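Local coordinates for multidrug resistance protein (Vibrio cholerae, PDB 1YC9) that forms a trimeric outer-membrane efflux channel of the outer membrane factor family and could contribute to resistance to puromycin, acriflavine and tetraphenylarsonium, at residues I293-F298 with H302-G307; W115-A120 with Y284-L289. The protein carries 1 engineered substitution. One frame throughout, in Å; residues are numbered along the deposited sequence.

Strand 286-298 joins the two contacts: its first residues belong to contact 2 and its last to contact 1, whose centres lie about 35 Å apart. Contact 2 is complete before the chain reaches contact 1, and the two do not otherwise touch. Contact 2 marks the change from the long helices to the beta barrel, its centre about 38 Å from the centre of the chain. Contact 1 sits at the far end of the same strand, its centre about 60 Å from the centre of the chain, where the following loop folds back beside a bound octyl glucoside. Together they bracket one barrel strand of the outer membrane factor fold.

Contact 1: I293-F298 with H302-G307; sequences IGYQAF and HLFDSG. With BOG (octyl beta-D-glucopyranoside), chain B.
The ring of Y295 takes the edge of F304 over the centre of one face, CD2 of F304 standing 3.5 Å above the ring plane. This is a T-shaped (edge-to-face) pair, with centroids 4.8 Å apart and planes at 86°. In the plane of the Y295 ring, at its edge, lies O6 of octyl glucoside, while the first carbons of the detergent's alkyl chain run past the phenol: C2' is 3.5 Å from OH of Y295. CG of L303 lies over one face of F304, offset toward the rim. Y295 holds CG beside its own backbone N (chi1 -56°), which lays the phenol beside F304 and the detergent. CB of Y295 packs against CD1 of L303 at 3.7 Å. The carbonyl O of L303 is buried near CB of Y295 without a partner in the model. Further along the strand, CB of A297 packs against CA of L303, at 3.6 Å, and against the carbonyl O of H302.

No hydrogen bond crosses between the segments. Within the loop, the backbone N of D305 bonds to the carbonyl O of H302, closing a type I turn, and ND1 of H302 donates to the syn side of OD2 of D305 at 2.6 Å, 28° out of the carboxylate plane. O6 of the detergent lies 2.5 Å from the carbonyl O of F304, so close that the exact geometry of this hydrogen bond is doubtful.

Here the loop joining strands 286-298 and 309-322 folds back on the strand it has just left, at the end of the barrel far from the helices, which in outer membrane factors is the extracellular end. Y295 and A297 pair through their backbones with strand 98-111, which F304 also touches at L104. Y89 of the second subunit packs on Q296 and F298, placing this strand end at the trimer interface.

Contact 2: W115-A120 with Y284-L289; sequences WGKNRA and YPDVTL
W115 meets Y284 and P285 along most of its indole, starting from a CB that points toward the other segment. CG lies beside the backbone N, bringing one face of the indole to Y284. CB of Y284 stands over the five-membered ring, 3.5 Å from its centroid and almost on the ring normal, a CH-pi contact. CD1 is 3.6 Å from that same CB and also lies near the carbonyl O of P285. NE1 donates to that oxygen at 2.8 Å in a bent hydrogen bond; the N-H...O angle is 131°, and the donor lies in the carbonyl plane although the oxygen is tilted somewhat from the indole plane. Around the six-membered ring, CE3 and CZ3 come close to CD2 of Y284, whose ring is inclined at 40° to the indole. CZ2 packs on CD of P285 at 3.9 Å. The tryptophan thus combines a hydrogen bond at its nitrogen edge with apolar contact across a face.

K117 supplies the ionic part. Its chain is extended until it bends at chi3 (73°), which carries NZ to OD1 of D286 in a 2.7 Å salt bridge, approaching from above the carboxylate plane. The other carboxylate oxygen, OD2, lies close to OD1 of D111, so the lysine's charge probably offsets some of the repulsion between these two acids.

The contact joins the start of helix 117-183, with G116 at its N-cap, to the entry of strand 286-298, at the junction of the helical and beta-barrel domains of the outer membrane factor fold. D113 accepts from the backbone N of N118 and R119 at the helix start. The side chain of K117 also touches I278 and A281 of helix 260-281, and P285 packs on I317 and L319 of strand 309-322.

Contact 1: I293-F298 with H302-G307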
loop_
_atom_site.group_PDB
_atom_site.type_symbol
_atom_site.label_atom_id
_atom_site.label_comp_id
_atom_site.label_asym_id
_atom_site.label_seq_id
_atom_site.Cartn_x
_atom_site.Cartn_y
_atom_site.Cartn_z
ATOM N N ILE A 293 46.023 27.585 -0.775
ATOM C CA ILE A 293 47.233 28.135 -0.312
ATOM C C ILE A 293 47.891 27.077 0.532
ATOM O O ILE A 293 47.216 26.358 1.205
ATOM C CB ILE A 293 46.967 29.396 0.616
ATOM C CG1 ILE A 293 48.256 30.136 0.927
ATOM C CG2 ILE A 293 46.203 28.987 1.831
ATOM C CD1 ILE A 293 49.117 30.611 -0.229
ATOM N N GLY A 294 49.172 27.050 0.489
ATOM C CA GLY A 294 49.952 26.066 1.255
ATOM C C GLY A 294 51.376 25.951 0.802
ATOM O O GLY A 294 52.051 26.880 0.414
ATOM N N TYR A 295 51.917 24.728 0.982
ATOM C CA TYR A 295 53.274 24.389 0.762
ATOM C C TYR A 295 53.349 23.110 -0.131
ATOM O O TYR A 295 52.497 22.243 -0.018
ATOM C CB TYR A 295 53.873 23.921 2.057
ATOM C CG TYR A 295 53.724 24.978 3.177
ATOM C CD1 TYR A 295 52.642 24.922 4.036
ATOM C CD2 TYR A 295 54.673 25.949 3.340
ATOM C CE1 TYR A 295 52.514 25.828 5.071
ATOM C CE2 TYR A 295 54.570 26.864 4.407
ATOM C CZ TYR A 295 53.497 26.768 5.241
ATOM O OH TYR A 295 53.323 27.621 6.291
ATOM N N GLN A 296 54.305 23.141 -1.013
ATOM C CA GLN A 296 54.641 22.008 -1.905
ATOM C C GLN A 296 56.143 21.986 -2.001
ATOM O O GLN A 296 56.811 22.986 -2.266
ATOM C CB GLN A 296 53.974 22.205 -3.272
ATOM C CG GLN A 296 52.477 22.206 -3.251
ATOM C CD GLN A 296 51.868 22.649 -4.567
ATOM O OE1 GLN A 296 52.516 23.338 -5.341
ATOM N NE2 GLN A 296 50.667 22.198 -4.832
ATOM N N ALA A 297 56.756 20.778 -1.848
ATOM C CA ALA A 297 58.164 20.660 -1.929
ATOM C C ALA A 297 58.666 19.288 -2.408
ATOM O O ALA A 297 58.030 18.299 -2.114
ATOM C CB ALA A 297 58.811 21.001 -0.555
ATOM N N PHE A 298 59.733 19.363 -3.171
ATOM C CA PHE A 298 60.654 18.242 -3.445
ATOM C C PHE A 298 61.467 18.157 -2.172
ATOM O O PHE A 298 62.219 19.088 -1.858
ATOM C CB PHE A 298 61.500 18.640 -4.637
ATOM C CG PHE A 298 62.522 17.620 -5.022
ATOM C CD1 PHE A 298 62.254 16.710 -6.039
ATOM C CD2 PHE A 298 63.744 17.591 -4.403
ATOM C CE1 PHE A 298 63.194 15.791 -6.409
ATOM C CE2 PHE A 298 64.702 16.614 -4.795
ATOM C CZ PHE A 298 64.397 15.760 -5.792
ATOM N N HIS A 302 61.939 19.864 3.307
ATOM C CA HIS A 302 61.920 21.216 2.762
ATOM C C HIS A 302 60.532 21.828 2.593
ATOM O O HIS A 302 60.421 22.911 1.941
ATOM C CB HIS A 302 62.645 21.199 1.422
ATOM C CG HIS A 302 64.112 20.932 1.542
ATOM N ND1 HIS A 302 65.005 21.863 2.030
ATOM C CD2 HIS A 302 64.846 19.832 1.220
ATOM C CE1 HIS A 302 66.224 21.338 2.021
ATOM N NE2 HIS A 302 66.152 20.106 1.535
ATOM N N LEU A 303 59.520 21.176 3.148
ATOM C CA LEU A 303 58.115 21.516 2.907
ATOM C C LEU A 303 57.838 22.988 3.248
ATOM O O LEU A 303 57.161 23.701 2.510
ATOM C CB LEU A 303 57.203 20.629 3.711
ATOM C CG LEU A 303 55.725 20.795 3.470
ATOM C CD1 LEU A 303 55.378 20.548 1.974
ATOM C CD2 LEU A 303 54.953 19.890 4.399
ATOM N N PHE A 304 58.481 23.435 4.327
ATOM C CA PHE A 304 58.262 24.773 4.834
ATOM C C PHE A 304 59.288 25.843 4.487
ATOM O O PHE A 304 59.119 26.999 4.947
ATOM C CB PHE A 304 58.051 24.701 6.346
ATOM C CG PHE A 304 56.966 23.787 6.760
ATOM C CD1 PHE A 304 57.248 22.686 7.565
ATOM C CD2 PHE A 304 55.659 23.993 6.386
ATOM C CE1 PHE A 304 56.235 21.803 7.964
ATOM C CE2 PHE A 304 54.634 23.112 6.790
ATOM C CZ PHE A 304 54.912 22.034 7.594
ATOM N N ASP A 305 60.263 25.516 3.657
ATOM C CA ASP A 305 61.327 26.393 3.219
ATOM C C ASP A 305 60.744 27.617 2.558
ATOM O O ASP A 305 59.743 27.549 1.820
ATOM C CB ASP A 305 62.239 25.787 2.139
ATOM C CG ASP A 305 63.195 24.710 2.692
ATOM O OD1 ASP A 305 63.053 24.315 3.853
ATOM O OD2 ASP A 305 64.102 24.249 2.026
ATOM N N SER A 306 61.387 28.745 2.819
ATOM C CA SER A 306 61.100 29.963 2.053
ATOM C C SER A 306 61.075 29.665 0.523
ATOM O O SER A 306 61.945 28.956 0.006
ATOM C CB SER A 306 62.140 31.051 2.381
ATOM O OG SER A 306 61.815 32.172 1.576
ATOM N N GLY A 307 60.030 30.124 -0.147
ATOM C CA GLY A 307 59.820 29.936 -1.584
ATOM C C GLY A 307 58.999 28.719 -2.018
ATOM O O GLY A 307 58.584 28.652 -3.181
HETATM C C1 BOG B . 54.151 30.940 4.103
HETATM O O1 BOG B . 52.804 30.715 4.036
HETATM C C2 BOG B . 54.539 32.345 4.659
HETATM O O2 BOG B . 53.530 33.362 4.449
HETATM C C3 BOG B . 55.957 32.654 4.322
HETATM O O3 BOG B . 56.437 33.844 4.879
HETATM C C4 BOG B . 56.952 31.673 3.736
HETATM O O4 BOG B . 58.028 32.137 2.939
HETATM C C5 BOG B . 56.316 30.416 3.127
HETATM O O5 BOG B . 55.009 30.118 3.335
HETATM C C6 BOG B . 57.228 29.221 2.806
HETATM O O6 BOG B . 57.637 28.857 4.173
HETATM C "C1'" BOG B . 52.209 29.654 3.294
HETATM C "C2'" BOG B . 51.046 29.090 4.028
HETATM C "C3'" BOG B . 50.083 30.137 4.587
HETATM C "C4'" BOG B . 48.847 29.505 5.175
HETATM C "C5'" BOG B . 47.909 30.559 5.697
HETATM C "C6'" BOG B . 46.508 30.029 6.015
HETATM C "C7'" BOG B . 46.360 29.490 7.425
HETATM C "C8'" BOG B . 44.889 29.235 7.742
#

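Contact 2: W115-A120 with Y284-L289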
loop_
_atom_site.group_PDB
_atom_site.type_symbol
_atom_site.label_atom_id
_atom_site.label_comp_id
_atom_site.label_asym_id
_atom_site.label_seq_id
_atom_site.Cartn_x
_atom_site.Cartn_y
_atom_site.Cartn_z
ATOM N N TRP A 115 22.691 32.032 -12.391
ATOM C CA TRP A 115 21.351 31.797 -12.901
ATOM C C TRP A 115 20.337 31.364 -11.855
ATOM O O TRP A 115 19.177 31.068 -12.170
ATOM C CB TRP A 115 21.421 30.785 -14.060
ATOM C CG TRP A 115 22.538 31.069 -14.851
ATOM C CD1 TRP A 115 23.755 30.441 -14.807
ATOM C CD2 TRP A 115 22.666 32.125 -15.791
ATOM N NE1 TRP A 115 24.632 31.072 -15.649
ATOM C CE2 TRP A 115 23.973 32.090 -16.283
ATOM C CE3 TRP A 115 21.789 33.079 -16.292
ATOM C CZ2 TRP A 115 24.429 32.970 -17.243
ATOM C CZ3 TRP A 115 22.241 33.959 -17.235
ATOM C CH2 TRP A 115 23.539 33.889 -17.720
ATOM N N GLY A 116 20.762 31.277 -10.595
ATOM C CA GLY A 116 19.834 30.936 -9.559
ATOM C C GLY A 116 19.527 29.462 -9.374
ATOM O O GLY A 116 18.619 29.154 -8.661
ATOM N N LYS A 117 20.256 28.593 -10.060
ATOM C CA LYS A 117 20.128 27.143 -9.897
ATOM C C LYS A 117 20.205 26.697 -8.446
ATOM O O LYS A 117 19.401 25.874 -7.987
ATOM C CB LYS A 117 21.244 26.477 -10.687
ATOM C CG LYS A 117 21.121 25.057 -10.824
ATOM C CD LYS A 117 22.187 24.531 -11.766
ATOM C CE LYS A 117 23.566 24.523 -11.183
ATOM N NZ LYS A 117 24.490 24.086 -12.222
ATOM N N ASN A 118 21.230 27.179 -7.745
ATOM C CA ASN A 118 21.477 26.690 -6.395
ATOM C C ASN A 118 20.460 27.291 -5.429
ATOM O O ASN A 118 19.961 26.631 -4.539
ATOM C CB ASN A 118 22.915 26.989 -5.956
ATOM C CG ASN A 118 23.950 26.274 -6.790
ATOM O OD1 ASN A 118 23.615 25.343 -7.514
ATOM N ND2 ASN A 118 25.233 26.660 -6.641
ATOM N N ARG A 119 20.123 28.550 -5.613
ATOM C CA ARG A 119 19.053 29.094 -4.843
ATOM C C ARG A 119 17.774 28.269 -5.032
ATOM O O ARG A 119 17.072 27.975 -4.083
ATOM C CB ARG A 119 18.794 30.531 -5.256
ATOM C CG ARG A 119 17.724 31.144 -4.393
ATOM C CD ARG A 119 17.561 32.628 -4.635
ATOM N NE ARG A 119 17.068 32.840 -5.983
ATOM C CZ ARG A 119 16.765 34.028 -6.485
ATOM N NH1 ARG A 119 16.888 35.112 -5.742
ATOM N NH2 ARG A 119 16.331 34.123 -7.733
ATOM N N ALA A 120 17.448 27.876 -6.286
ATOM C CA ALA A 120 16.242 27.117 -6.516
ATOM C C ALA A 120 16.286 25.783 -5.803
ATOM O O ALA A 120 15.273 25.272 -5.322
ATOM C CB ALA A 120 16.033 26.887 -8.080
ATOM N N TYR A 284 22.767 26.707 -18.827
ATOM C CA TYR A 284 23.527 27.927 -18.748
ATOM C C TYR A 284 24.917 27.700 -18.151
ATOM O O TYR A 284 25.163 26.643 -17.563
ATOM C CB TYR A 284 22.748 28.960 -17.919
ATOM C CG TYR A 284 21.539 29.450 -18.667
ATOM C CD1 TYR A 284 20.405 28.672 -18.761
ATOM C CD2 TYR A 284 21.538 30.729 -19.290
ATOM C CE1 TYR A 284 19.287 29.110 -19.455
ATOM C CE2 TYR A 284 20.426 31.174 -19.999
ATOM C CZ TYR A 284 19.296 30.359 -20.059
ATOM O OH TYR A 284 18.158 30.737 -20.750
ATOM N N PRO A 285 25.821 28.638 -18.397
ATOM C CA PRO A 285 27.190 28.475 -17.926
ATOM C C PRO A 285 27.255 28.358 -16.407
ATOM O O PRO A 285 26.545 29.052 -15.719
ATOM C CB PRO A 285 27.905 29.708 -18.435
ATOM C CG PRO A 285 27.008 30.403 -19.464
ATOM C CD PRO A 285 25.642 29.870 -19.215
ATOM N N ASP A 286 28.029 27.424 -15.914
ATOM C CA ASP A 286 28.303 27.344 -14.492
ATOM C C ASP A 286 29.624 28.016 -14.134
ATOM O O ASP A 286 30.661 27.654 -14.657
ATOM C CB ASP A 286 28.360 25.881 -14.145
ATOM C CG ASP A 286 27.957 25.648 -12.762
ATOM O OD1 ASP A 286 27.146 24.706 -12.491
ATOM O OD2 ASP A 286 28.406 26.448 -11.890
ATOM N N VAL A 287 29.600 29.012 -13.206
ATOM C CA VAL A 287 30.784 29.772 -12.890
ATOM C C VAL A 287 31.154 29.456 -11.417
ATOM O O VAL A 287 30.282 29.495 -10.547
ATOM C CB VAL A 287 30.615 31.279 -13.049
ATOM C CG1 VAL A 287 31.948 31.995 -12.743
ATOM C CG2 VAL A 287 30.142 31.625 -14.448
ATOM N N THR A 288 32.398 29.044 -11.212
ATOM C CA THR A 288 32.856 28.574 -9.902
ATOM C C THR A 288 34.093 29.387 -9.565
ATOM O O THR A 288 34.619 30.162 -10.405
ATOM C CB THR A 288 33.123 27.072 -9.912
ATOM O OG1 THR A 288 33.948 26.800 -11.043
ATOM C CG2 THR A 288 31.846 26.270 -10.151
ATOM N N LEU A 289 34.471 29.365 -8.294
ATOM C CA LEU A 289 35.669 29.991 -7.854
ATOM C C LEU A 289 36.394 28.944 -6.988
ATOM O O LEU A 289 35.748 28.236 -6.178
ATOM C CB LEU A 289 35.340 31.199 -7.006
ATOM C CG LEU A 289 36.489 32.024 -6.464
ATOM C CD1 LEU A 289 37.218 32.849 -7.477
ATOM C CD2 LEU A 289 35.815 33.011 -5.449
#